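Local coordinates for iron Transport-associated domain protein (Bacillus anthracis, PDB 4H8Q) that binds heme as the NEAT5 domain of the anthrax hemophore IsdX2, whose NEAT domains extract heme from methemoglobin, at residues A[53-58]-A[85-90]; A[18-23]-A[37-42]; A[47-52]-A[91-96]. The protein carries 1 engineered substitution. All blocks are in the same frame, centred on the assembly; numbering follows the deposited sequence.

All three contacts belong to one antiparallel sheet closed into a barrel, the immunoglobulin-like architecture of NEAT domains. Contacts 1 and 3 share one ladder between strands 49-56 and 87-94, their centres about 18 Å apart. Contact 2 joins strand 14-24 to the chain leading into strand 41-46, which neighbours strand 49-56; its centre lies about 12 Å from that of contact 1 and about 14 Å from that of contact 3. Along the chain contact 2 closes first, then contact 3 encloses contact 1. Met54 packs against Phe20 of contact 2 and Phe92 of contact 3. Side chains lie about 5 Å (Asn58), 6 Å (Val22) and 13 Å (Phe92) from the heme, so the contacts run from beside the pocket into the barrel.

Contact 1: A[53-58]-A[85-90]; sequences AMTLKN and ANTRVV
The antiparallel ladder between strands 49-56 and 87-94 of the NEAT barrel runs here from Met54 and Val90 to the turn beyond Leu56 and Arg88. Met54 and Val90 form a hydrogen-bonded pair, as do Leu56 and Arg88. Met54 N donates to Val90 O at 2.8 Å, and Leu56 N donates likewise to Arg88 O. The return bond from Arg88 N to Leu56 O is longer, at 3.2 Å. Between them Thr55 and Val89 are a non-hydrogen-bonded pair on the opposite face, where Thr55 OG1 lies 3.7 Å from Val89 CG2. Such beta-branched residues suit an extended backbone.

On the face of Leu56, Arg88 and Val90, Leu56 CD1 sits over the centre of the Arg88 guanidinium, 3.7 Å above its plane, and also meets Val90 CG1 at 3.8 Å. Arg88 sets CG between its backbone N and carbonyl carbon (chi1 74°), then runs straight to NE, carrying the flat charged group beneath the methyl. NH1 bonds to Ser59 OG and NH2 to Ile62 O, so neutral oxygens take up N-H groups of the buried guanidinium.

Past the regular ladder, two waters fill in for direct bonds. One accepts from both Asn58 ND2 and Asn86 ND2, whose amide planes stand 80° apart; the other spans Asn58 N and Asn86 O. Asn86 and Thr87 form a G1 bulge opposite Asp82, and asparagine tolerates the positive phi (53°) of Asn86. Asn86 OD1 is taken by Glu60 N.

Strand 72-82 flanks this pair beyond Val89, Val38 lies against Thr55 on the other side, strand 62-69 meets Leu56 and Val90 across the barrel interior, and the side chain of Asn58 lies about 5 Å from the heme.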
loop_
_atom_site.group_PDB
_atom_site.type_symbol
_atom_site.label_atom_id
_atom_site.label_comp_id
_atom_site.label_asym_id
_atom_site.label_seq_id
_atom_site.Cartn_x
_atom_site.Cartn_y
_atom_site.Cartn_z
ATOM N N ALA A 53 5.044 -0.805 -6.006
ATOM C CA ALA A 53 3.858 -0.412 -6.749
ATOM C C ALA A 53 2.724 -1.337 -6.353
ATOM O O ALA A 53 2.796 -2.553 -6.543
ATOM C CB ALA A 53 4.112 -0.489 -8.251
ATOM N N MET A 54 1.673 -0.746 -5.799
ATOM C CA MET A 54 0.578 -1.504 -5.202
ATOM C C MET A 54 -0.748 -1.102 -5.828
ATOM O O MET A 54 -1.035 0.089 -5.959
ATOM C CB MET A 54 0.520 -1.203 -3.704
ATOM C CG MET A 54 -0.553 -1.970 -2.971
ATOM S SD MET A 54 -0.455 -1.649 -1.205
ATOM C CE MET A 54 1.210 -2.192 -0.851
ATOM N N THR A 55 -1.556 -2.090 -6.201
ATOM C CA THR A 55 -2.886 -1.836 -6.741
ATOM C C THR A 55 -3.931 -1.719 -5.630
ATOM O O THR A 55 -4.040 -2.600 -4.760
ATOM C CB THR A 55 -3.306 -2.945 -7.724
ATOM O OG1 THR A 55 -2.388 -2.966 -8.830
ATOM C CG2 THR A 55 -4.719 -2.702 -8.238
ATOM N N LEU A 56 -4.684 -0.624 -5.666
ATOM C CA LEU A 56 -5.816 -0.415 -4.767
ATOM C C LEU A 56 -7.108 -0.738 -5.503
ATOM O O LEU A 56 -7.330 -0.265 -6.627
ATOM C CB LEU A 56 -5.863 1.043 -4.312
ATOM C CG LEU A 56 -4.638 1.585 -3.572
ATOM C CD1 LEU A 56 -4.780 3.061 -3.269
ATOM C CD2 LEU A 56 -4.429 0.811 -2.286
ATOM N N LYS A 57 -7.953 -1.547 -4.873
ATOM C CA LYS A 57 -9.282 -1.835 -5.401
ATOM C C LYS A 57 -10.296 -0.861 -4.809
ATOM O O LYS A 57 -9.994 -0.157 -3.851
ATOM C CB LYS A 57 -9.659 -3.282 -5.096
ATOM C CG LYS A 57 -8.744 -4.280 -5.807
ATOM C CD LYS A 57 -8.427 -5.499 -4.957
ATOM C CE LYS A 57 -9.609 -6.413 -4.811
ATOM N NZ LYS A 57 -9.235 -7.649 -4.060
ATOM N N ASN A 58 -11.490 -0.804 -5.393
ATOM C CA ASN A 58 -12.474 0.212 -5.017
ATOM C C ASN A 58 -11.844 1.591 -4.899
ATOM O O ASN A 58 -12.064 2.318 -3.924
ATOM C CB ASN A 58 -13.192 -0.181 -3.725
ATOM C CG ASN A 58 -14.159 -1.325 -3.936
ATOM O OD1 ASN A 58 -13.805 -2.490 -3.768
ATOM N ND2 ASN A 58 -15.375 -0.997 -4.340
ATOM N N ALA A 85 -12.052 -0.311 -14.322
ATOM C CA ALA A 85 -11.926 -1.351 -13.305
ATOM C C ALA A 85 -12.091 -0.775 -11.903
ATOM O O ALA A 85 -12.196 -1.524 -10.933
ATOM C CB ALA A 85 -10.584 -2.055 -13.426
ATOM N N ASN A 86 -12.122 0.550 -11.811
ATOM C CA ASN A 86 -12.131 1.235 -10.521
ATOM C C ASN A 86 -10.964 0.756 -9.659
ATOM O O ASN A 86 -11.146 0.345 -8.512
ATOM C CB ASN A 86 -13.458 1.009 -9.795
ATOM C CG ASN A 86 -13.601 1.874 -8.543
ATOM O OD1 ASN A 86 -12.961 2.914 -8.416
ATOM N ND2 ASN A 86 -14.472 1.445 -7.622
ATOM N N THR A 87 -9.767 0.793 -10.234
ATOM C CA THR A 87 -8.546 0.497 -9.493
ATOM C C THR A 87 -7.522 1.572 -9.803
ATOM O O THR A 87 -7.664 2.320 -10.773
ATOM C CB THR A 87 -7.944 -0.868 -9.883
ATOM O OG1 THR A 87 -7.608 -0.855 -11.279
ATOM C CG2 THR A 87 -8.916 -2.009 -9.590
ATOM N N ARG A 88 -6.494 1.674 -8.968
ATOM C CA ARG A 88 -5.362 2.520 -9.311
ATOM C C ARG A 88 -4.095 1.940 -8.713
ATOM O O ARG A 88 -4.154 1.118 -7.808
ATOM C CB ARG A 88 -5.567 3.953 -8.840
ATOM C CG ARG A 88 -5.419 4.185 -7.334
ATOM C CD ARG A 88 -5.684 5.653 -7.071
ATOM N NE ARG A 88 -5.502 6.095 -5.687
ATOM C CZ ARG A 88 -6.477 6.108 -4.776
ATOM N NH1 ARG A 88 -7.681 5.639 -5.077
ATOM N NH2 ARG A 88 -6.241 6.569 -3.557
ATOM N N VAL A 89 -2.955 2.359 -9.246
ATOM C CA VAL A 89 -1.678 1.879 -8.751
ATOM C C VAL A 89 -0.943 3.029 -8.079
ATOM O O VAL A 89 -0.785 4.111 -8.659
ATOM C CB VAL A 89 -0.808 1.291 -9.892
ATOM C CG1 VAL A 89 0.542 0.807 -9.333
ATOM C CG2 VAL A 89 -1.540 0.153 -10.565
ATOM N N VAL A 90 -0.507 2.801 -6.842
ATOM C CA VAL A 90 0.250 3.806 -6.102
ATOM C C VAL A 90 1.668 3.301 -5.877
ATOM O O VAL A 90 1.910 2.091 -5.805
ATOM C CB VAL A 90 -0.429 4.192 -4.757
ATOM C CG1 VAL A 90 -1.821 4.788 -5.009
ATOM C CG2 VAL A 90 -0.518 2.986 -3.823
HETATM O O HOH W 1 -15.471 2.135 -5.145
HETATM O O HOH W 2 -12.100 -2.425 -7.814
#

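Contact 2: A[18-23]-A[37-42]; sequences IAFKVL and VVSPAR
Ile18 N donates to Ala41 O at 2.9 Å, and Ala41 N returns a more bent bond to Ile18 O, making these two an antiparallel hydrogen-bonded pair. Two residues on, Phe20 N finds a side chain instead of a carbonyl: Ser39 OG accepts it at 3.1 Å. Ser39 holds OG anti to its own N (chi1 176°), which carries the hydroxyl across to strand 14-24. The peptide before Pro40 is cis, turning the chain between this serine and Ala41.

Phe20 fills the angle between the two chains. The rim of its ring meets Val38 O, 3.2 Å from CE1 and close to the ring plane, where the partly positive aromatic C-H suits a carbonyl. Val37 CG2 reaches CE2 obliquely at 3.5 Å, and Ala41 CB, a single methyl, approaches the ring obliquely, 3.7 Å from CE1. Met54, Ile122 and Phe124 add further packing to Phe20, while the side chain of Val22 is about 6 Å from the heme.

Chemically, then, ahead of the Ile18-Ala41 pair a serine hydroxyl takes the place of a backbone carbonyl as acceptor for the strand 14-24 amide, and the buried ring packs against Val37 and Ala41 with the Val38 carbonyl near its plane at the rim.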
loop_
_atom_site.group_PDB
_atom_site.type_symbol
_atom_site.label_atom_id
_atom_site.label_comp_id
_atom_site.label_asym_id
_atom_site.label_seq_id
_atom_site.Cartn_x
_atom_site.Cartn_y
_atom_site.Cartn_z
ATOM N N ILE A 18 6.272 -9.222 -4.749
ATOM C CA ILE A 18 6.426 -9.286 -3.302
ATOM C C ILE A 18 5.080 -9.396 -2.600
ATOM O O ILE A 18 4.211 -8.542 -2.746
ATOM C CB ILE A 18 7.257 -8.107 -2.747
ATOM C CG1 ILE A 18 7.463 -8.275 -1.234
ATOM C CG2 ILE A 18 6.609 -6.773 -3.096
ATOM C CD1 ILE A 18 8.608 -7.441 -0.674
ATOM N N ALA A 19 4.902 -10.473 -1.839
ATOM C CA ALA A 19 3.660 -10.653 -1.103
ATOM C C ALA A 19 3.638 -9.757 0.124
ATOM O O ALA A 19 4.684 -9.418 0.675
ATOM C CB ALA A 19 3.493 -12.116 -0.682
ATOM N N PHE A 20 2.443 -9.377 0.556
ATOM C CA PHE A 20 2.310 -8.538 1.748
ATOM C C PHE A 20 0.905 -8.663 2.316
ATOM O O PHE A 20 -0.004 -9.202 1.661
ATOM C CB PHE A 20 2.596 -7.069 1.414
ATOM C CG PHE A 20 1.527 -6.437 0.570
ATOM C CD1 PHE A 20 1.543 -6.585 -0.810
ATOM C CD2 PHE A 20 0.493 -5.714 1.158
ATOM C CE1 PHE A 20 0.544 -6.024 -1.590
ATOM C CE2 PHE A 20 -0.505 -5.140 0.387
ATOM C CZ PHE A 20 -0.482 -5.295 -0.990
ATOM N N LYS A 21 0.739 -8.161 3.538
ATOM C CA LYS A 21 -0.554 -8.078 4.190
ATOM C C LYS A 21 -0.661 -6.688 4.807
ATOM O O LYS A 21 0.355 -6.099 5.196
ATOM C CB LYS A 21 -0.655 -9.138 5.298
ATOM C CG LYS A 21 -0.727 -10.569 4.800
ATOM C CD LYS A 21 -0.640 -11.553 5.964
ATOM C CE LYS A 21 -0.710 -13.003 5.482
ATOM N NZ LYS A 21 -0.506 -13.974 6.603
ATOM N N VAL A 22 -1.876 -6.161 4.883
ATOM C CA VAL A 22 -2.123 -4.935 5.627
ATOM C C VAL A 22 -2.682 -5.313 6.991
ATOM O O VAL A 22 -3.655 -6.059 7.078
ATOM C CB VAL A 22 -3.114 -4.012 4.901
ATOM C CG1 VAL A 22 -3.252 -2.680 5.643
ATOM C CG2 VAL A 22 -2.635 -3.766 3.464
ATOM N N LEU A 23 -2.065 -4.777 8.038
ATOM C CA LEU A 23 -2.410 -5.117 9.415
ATOM C C LEU A 23 -3.117 -3.971 10.121
ATOM O O LEU A 23 -2.818 -2.801 9.897
ATOM C CB LEU A 23 -1.137 -5.484 10.181
ATOM C CG LEU A 23 -0.283 -6.607 9.596
ATOM C CD1 LEU A 23 1.003 -6.772 10.414
ATOM C CD2 LEU A 23 -1.081 -7.920 9.528
ATOM N N VAL A 37 -6.577 -4.311 -1.392
ATOM C CA VAL A 37 -5.283 -4.228 -2.052
ATOM C C VAL A 37 -5.005 -5.539 -2.772
ATOM O O VAL A 37 -5.559 -6.587 -2.422
ATOM C CB VAL A 37 -4.144 -3.974 -1.045
ATOM C CG1 VAL A 37 -4.421 -2.725 -0.250
ATOM C CG2 VAL A 37 -3.966 -5.180 -0.119
ATOM N N VAL A 38 -4.157 -5.484 -3.790
ATOM C CA VAL A 38 -3.763 -6.693 -4.490
ATOM C C VAL A 38 -2.378 -7.147 -4.052
ATOM O O VAL A 38 -1.423 -6.384 -4.097
ATOM C CB VAL A 38 -3.757 -6.486 -6.005
ATOM C CG1 VAL A 38 -3.223 -7.734 -6.705
ATOM C CG2 VAL A 38 -5.150 -6.122 -6.493
ATOM N N SER A 39 -2.273 -8.391 -3.595
ATOM C CA SER A 39 -0.970 -8.982 -3.324
ATOM C C SER A 39 -0.804 -10.141 -4.308
ATOM O O SER A 39 -1.762 -10.869 -4.550
ATOM C CB SER A 39 -0.908 -9.489 -1.878
ATOM O OG SER A 39 0.313 -10.157 -1.618
ATOM N N PRO A 40 0.402 -10.323 -4.872
ATOM C CA PRO A 40 1.604 -9.554 -4.545
ATOM C C PRO A 40 1.652 -8.198 -5.223
ATOM O O PRO A 40 1.047 -7.980 -6.293
ATOM C CB PRO A 40 2.735 -10.422 -5.110
ATOM C CG PRO A 40 2.110 -11.124 -6.257
ATOM C CD PRO A 40 0.695 -11.401 -5.835
ATOM N N ALA A 41 2.391 -7.297 -4.593
ATOM C CA ALA A 41 2.743 -6.015 -5.191
ATOM C C ALA A 41 3.979 -6.201 -6.059
ATOM O O ALA A 41 4.540 -7.300 -6.146
ATOM C CB ALA A 41 3.021 -4.995 -4.098
ATOM N N ARG A 42 4.407 -5.130 -6.715
ATOM C CA ARG A 42 5.611 -5.207 -7.525
ATOM C C ARG A 42 6.692 -4.337 -6.912
ATOM O O ARG A 42 6.491 -3.155 -6.633
ATOM C CB ARG A 42 5.335 -4.814 -8.979
ATOM C CG ARG A 42 4.465 -5.821 -9.737
ATOM C CD ARG A 42 5.246 -7.101 -10.056
ATOM N NE ARG A 42 6.052 -6.925 -11.266
ATOM C CZ ARG A 42 7.005 -7.762 -11.668
ATOM N NH1 ARG A 42 7.297 -8.842 -10.954
ATOM N NH2 ARG A 42 7.669 -7.513 -12.790
#

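Contact 3: A[47-52]-A[91-96]; sequences DGKKYI and EFEAND
Ile52 lies across the face of the Phe92 ring: its CB stands 4.1 Å from the ring centroid, 24° off the normal and displaced toward the rim. A chi1 of 54° tucks the Phe92 ring over its own backbone, below the isoleucine. The same residues pair through their backbones, Ile52 N reaching Phe92 O at 2.7 Å almost straight, and Ile52 CG1 meets Ala94 CB at 4.0 Å. A branched aliphatic, a flat ring and a small methyl thus fit together on the barrel's inner side.

On the opposite face Tyr51 and Glu93 lie side by side and point the same way, their ring and carboxylate planes 59° apart, with Glu93 CG 3.4 Å from Tyr51 CE1. Lys49 crosses the end of Glu93 obliquely, its NZ 3.4 Å from OE2 in a salt bridge; a weak, long ion pair joins OE1 to Lys69. A water donates to Glu93 OE2 and Ala94 O and accepts from Lys50 N. Lys50 bends at its last torsion to bring NZ within 2.9 Å of Asn95 O.

Around this pair, strand 41-46 borders Lys50 and Ile52, strand 72-82 flanks Glu91, and strand 114-125 closes over Ile52 and Phe92 with Phe124 and Ile122.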
loop_
_atom_site.group_PDB
_atom_site.type_symbol
_atom_site.label_atom_id
_atom_site.label_comp_id
_atom_site.label_asym_id
_atom_site.label_seq_id
_atom_site.Cartn_x
_atom_site.Cartn_y
_atom_site.Cartn_z
ATOM N N ASP A 47 19.226 1.218 -8.176
ATOM C CA ASP A 47 20.301 1.942 -7.508
ATOM C C ASP A 47 20.230 1.800 -5.990
ATOM O O ASP A 47 20.333 2.787 -5.262
ATOM C CB ASP A 47 20.274 3.422 -7.896
ATOM C CG ASP A 47 21.634 3.932 -8.337
ATOM O OD1 ASP A 47 22.050 5.010 -7.857
ATOM O OD2 ASP A 47 22.285 3.257 -9.167
ATOM N N GLY A 48 20.051 0.570 -5.516
ATOM C CA GLY A 48 20.002 0.305 -4.087
ATOM C C GLY A 48 18.777 0.859 -3.375
ATOM O O GLY A 48 18.699 0.827 -2.145
ATOM N N LYS A 49 17.823 1.382 -4.139
ATOM C CA LYS A 49 16.559 1.832 -3.566
ATOM C C LYS A 49 15.438 0.861 -3.921
ATOM O O LYS A 49 15.503 0.169 -4.938
ATOM C CB LYS A 49 16.213 3.244 -4.032
ATOM C CG LYS A 49 17.130 4.318 -3.465
ATOM C CD LYS A 49 16.671 5.711 -3.868
ATOM C CE LYS A 49 15.982 6.425 -2.713
ATOM N NZ LYS A 49 16.898 6.608 -1.550
ATOM N N LYS A 50 14.418 0.808 -3.074
ATOM C CA LYS A 50 13.310 -0.115 -3.280
ATOM C C LYS A 50 11.995 0.643 -3.374
ATOM O O LYS A 50 11.648 1.414 -2.478
ATOM C CB LYS A 50 13.230 -1.120 -2.135
ATOM C CG LYS A 50 14.515 -1.887 -1.878
ATOM C CD LYS A 50 14.295 -2.962 -0.832
ATOM C CE LYS A 50 15.606 -3.435 -0.232
ATOM N NZ LYS A 50 16.250 -2.358 0.570
ATOM N N TYR A 51 11.273 0.426 -4.465
ATOM C CA TYR A 51 9.978 1.063 -4.652
ATOM C C TYR A 51 8.919 -0.007 -4.783
ATOM O O TYR A 51 9.134 -1.035 -5.422
ATOM C CB TYR A 51 9.980 1.930 -5.905
ATOM C CG TYR A 51 11.117 2.914 -5.924
ATOM C CD1 TYR A 51 11.015 4.130 -5.263
ATOM C CD2 TYR A 51 12.301 2.620 -6.585
ATOM C CE1 TYR A 51 12.061 5.033 -5.268
ATOM C CE2 TYR A 51 13.350 3.514 -6.595
ATOM C CZ TYR A 51 13.225 4.718 -5.936
ATOM O OH TYR A 51 14.275 5.610 -5.947
ATOM N N ILE A 52 7.771 0.241 -4.170
ATOM C CA ILE A 52 6.661 -0.687 -4.225
ATOM C C ILE A 52 5.561 -0.054 -5.044
ATOM O O ILE A 52 5.201 1.101 -4.815
ATOM C CB ILE A 52 6.105 -0.934 -2.819
ATOM C CG1 ILE A 52 7.207 -1.474 -1.902
ATOM C CG2 ILE A 52 4.886 -1.862 -2.878
ATOM C CD1 ILE A 52 7.636 -2.878 -2.241
ATOM N N GLU A 91 2.610 4.227 -5.782
ATOM C CA GLU A 91 4.015 3.860 -5.664
ATOM C C GLU A 91 4.648 4.597 -4.502
ATOM O O GLU A 91 4.393 5.784 -4.297
ATOM C CB GLU A 91 4.735 4.229 -6.957
ATOM C CG GLU A 91 6.222 3.992 -6.949
ATOM C CD GLU A 91 6.870 4.545 -8.208
ATOM O OE1 GLU A 91 7.197 5.756 -8.228
ATOM O OE2 GLU A 91 7.028 3.771 -9.178
ATOM N N PHE A 92 5.462 3.888 -3.734
ATOM C CA PHE A 92 6.122 4.472 -2.576
ATOM C C PHE A 92 7.388 3.696 -2.271
ATOM O O PHE A 92 7.570 2.568 -2.736
ATOM C CB PHE A 92 5.193 4.481 -1.349
ATOM C CG PHE A 92 4.620 3.127 -1.006
ATOM C CD1 PHE A 92 5.321 2.251 -0.196
ATOM C CD2 PHE A 92 3.383 2.733 -1.498
ATOM C CE1 PHE A 92 4.795 1.010 0.122
ATOM C CE2 PHE A 92 2.851 1.495 -1.183
ATOM C CZ PHE A 92 3.564 0.631 -0.372
ATOM N N GLU A 93 8.267 4.312 -1.492
ATOM C CA GLU A 93 9.540 3.710 -1.149
ATOM C C GLU A 93 9.416 2.830 0.081
ATOM O O GLU A 93 8.650 3.124 1.006
ATOM C CB GLU A 93 10.574 4.805 -0.884
ATOM C CG GLU A 93 11.690 4.882 -1.895
ATOM C CD GLU A 93 12.782 5.841 -1.459
ATOM O OE1 GLU A 93 12.630 7.060 -1.698
ATOM O OE2 GLU A 93 13.782 5.375 -0.865
ATOM N N ALA A 94 10.161 1.732 0.074
ATOM C CA ALA A 94 10.308 0.910 1.259
ATOM C C ALA A 94 11.799 0.818 1.541
ATOM O O ALA A 94 12.621 1.014 0.647
ATOM C CB ALA A 94 9.712 -0.462 1.032
ATOM N N ASN A 95 12.154 0.558 2.789
ATOM C CA ASN A 95 13.556 0.396 3.132
ATOM C C ASN A 95 13.820 -1.061 3.456
ATOM O O ASN A 95 14.251 -1.838 2.603
ATOM C CB ASN A 95 13.924 1.290 4.316
ATOM C CG ASN A 95 13.361 2.698 4.180
ATOM O OD1 ASN A 95 12.266 2.991 4.667
ATOM N ND2 ASN A 95 14.105 3.575 3.509
ATOM N N ASP A 96 13.541 -1.423 4.700
ATOM C CA ASP A 96 13.689 -2.787 5.158
ATOM C C ASP A 96 12.405 -3.541 4.836
ATOM O O ASP A 96 11.369 -3.307 5.462
ATOM C CB ASP A 96 13.934 -2.780 6.670
ATOM C CG ASP A 96 14.195 -4.157 7.232
ATOM O OD1 ASP A 96 14.064 -5.151 6.487
ATOM O OD2 ASP A 96 14.531 -4.251 8.436
HETATM O O HOH W 3 14.621 2.430 -0.562
#